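Mating-type switching protein swi5 (Schizosaccharomyces pombe, PDB 3VIQ) works with its partner Sfr1 to promote Rhp51 (Rad51)-dependent recombinational DNA repair and is also required for normal mating-type switching. Local coordinates at residues D45-H48 and T49-I53. Sequence-based numbering, arbitrary orientation.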
loop_
_atom_site.group_PDB
_atom_site.type_symbol
_atom_site.label_atom_id
_atom_site.label_comp_id
_atom_site.label_asym_id
_atom_site.label_seq_id
_atom_site.Cartn_x
_atom_site.Cartn_y
_atom_site.Cartn_z
ATOM N N ASP B 45 4.931 -1.691 3.914
ATOM C CA ASP B 45 3.799 -0.767 4.059
ATOM C C ASP B 45 4.282 0.710 3.917
ATOM O O ASP B 45 3.632 1.533 3.277
ATOM C CB ASP B 45 3.125 -0.960 5.423
ATOM C CG ASP B 45 2.539 -2.366 5.623
ATOM O OD1 ASP B 45 2.309 -3.106 4.636
ATOM O OD2 ASP B 45 2.297 -2.735 6.794
ATOM N N LEU B 46 5.413 1.039 4.536
ATOM C CA LEU B 46 6.052 2.340 4.309
ATOM C C LEU B 46 6.414 2.618 2.830
ATOM O O LEU B 46 6.097 3.712 2.309
ATOM C CB LEU B 46 7.250 2.513 5.220
ATOM C CG LEU B 46 6.843 2.645 6.692
ATOM C CD1 LEU B 46 8.091 2.607 7.595
ATOM C CD2 LEU B 46 6.009 3.917 6.951
ATOM N N LEU B 47 7.003 1.643 2.134
ATOM C CA LEU B 47 7.382 1.849 0.725
ATOM C C LEU B 47 6.129 2.059 -0.131
ATOM O O LEU B 47 6.125 2.896 -1.057
ATOM C CB LEU B 47 8.193 0.660 0.201
ATOM C CG LEU B 47 8.919 0.809 -1.144
ATOM C CD1 LEU B 47 9.973 1.934 -1.039
ATOM C CD2 LEU B 47 9.623 -0.508 -1.609
ATOM N N HIS B 48 5.079 1.291 0.192
ATOM C CA HIS B 48 3.775 1.369 -0.460
ATOM C C HIS B 48 3.252 2.793 -0.328
ATOM O O HIS B 48 3.032 3.500 -1.293
ATOM C CB HIS B 48 2.851 0.315 0.214
ATOM C CG HIS B 48 1.380 0.443 -0.077
ATOM N ND1 HIS B 48 0.793 -0.052 -1.227
ATOM C CD2 HIS B 48 0.363 0.907 0.690
ATOM C CE1 HIS B 48 -0.512 0.154 -1.175
ATOM N NE2 HIS B 48 -0.798 0.733 -0.023
ATOM N N THR B 49 3.086 3.220 0.906
ATOM C CA THR B 49 2.597 4.552 1.199
ATOM C C THR B 49 3.449 5.654 0.563
ATOM O O THR B 49 2.910 6.573 -0.013
ATOM C CB THR B 49 2.526 4.732 2.716
ATOM O OG1 THR B 49 1.735 3.667 3.253
ATOM C CG2 THR B 49 1.945 6.104 3.098
ATOM N N TYR B 50 4.772 5.551 0.646
ATOM C CA TYR B 50 5.656 6.578 0.086
ATOM C C TYR B 50 5.514 6.701 -1.433
ATOM O O TYR B 50 5.366 7.815 -1.971
ATOM C CB TYR B 50 7.099 6.265 0.427
ATOM C CG TYR B 50 8.094 6.972 -0.430
ATOM C CD1 TYR B 50 8.260 8.327 -0.316
ATOM C CD2 TYR B 50 8.873 6.289 -1.380
ATOM C CE1 TYR B 50 9.181 9.009 -1.085
ATOM C CE2 TYR B 50 9.816 6.983 -2.176
ATOM C CZ TYR B 50 9.964 8.345 -1.990
ATOM O OH TYR B 50 10.844 9.108 -2.703
ATOM N N ASN B 51 5.568 5.574 -2.126
ATOM C CA ASN B 51 5.442 5.610 -3.587
ATOM C C ASN B 51 4.111 6.176 -4.004
ATOM O O ASN B 51 4.044 6.971 -4.948
ATOM C CB ASN B 51 5.625 4.224 -4.195
ATOM C CG ASN B 51 7.040 3.789 -4.165
ATOM O OD1 ASN B 51 7.365 2.687 -3.721
ATOM N ND2 ASN B 51 7.911 4.658 -4.612
ATOM N N GLU B 52 3.052 5.811 -3.283
ATOM C CA GLU B 52 1.694 6.320 -3.616
ATOM C C GLU B 52 1.551 7.842 -3.419
ATOM O O GLU B 52 1.018 8.541 -4.312
ATOM C CB GLU B 52 0.596 5.591 -2.825
ATOM C CG GLU B 52 0.485 4.102 -3.160
ATOM C CD GLU B 52 -0.716 3.413 -2.525
ATOM O OE1 GLU B 52 -1.388 4.001 -1.667
ATOM O OE2 GLU B 52 -1.004 2.258 -2.904
ATOM N N ILE B 53 1.974 8.352 -2.252
ATOM C CA ILE B 53 1.735 9.771 -1.923
ATOM C C ILE B 53 2.676 10.675 -2.723
ATOM O O ILE B 53 2.286 11.777 -3.108
ATOM C CB ILE B 53 1.780 10.083 -0.385
ATOM C CG1 ILE B 53 1.331 11.530 -0.099
ATOM C CG2 ILE B 53 3.175 9.870 0.197
ATOM C CD1 ILE B 53 -0.206 11.790 -0.278
#
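Glu52 reaches back one helical turn to the imidazole of His48. Its CB lies 3.6 Å from His48 O, the carbonyl that accepts the Glu52 N-H in the regular i to i+4 backbone bond, and CG comes nearer still, 3.2 Å from His48 O. From there the chain runs extended (chi2 -172°), which carries CD over one face of the His48 ring, displaced toward the rim, with the carboxylate tilted 55° to the ring; OE1 is 3.7 Å from His48 NE2. This ring position is one of two deposited conformers, and its fit against the carboxylate is doubtful in detail. OE2 makes no hydrogen bond to either ring nitrogen, the angles being poor. With Glu52 cut back to an alanine, the His48 ring is likely to lose its carboxylate neighbour, and His48 O its contact with CG. On the adjoining flank, Thr49 OG1 folds back onto Asp45 O at 2.9 Å; Thr49 N binds the same oxygen from the opposite face of the carbonyl plane, giving it two donors. All this lies on helix 36-67, which also packs on the Sfr1 chain, with Thr49 and Tyr50 against Ile45 of Sfr1, while Tyr50 OH hydrogen-bonds to Glu85 O at Swi5's own C-terminus.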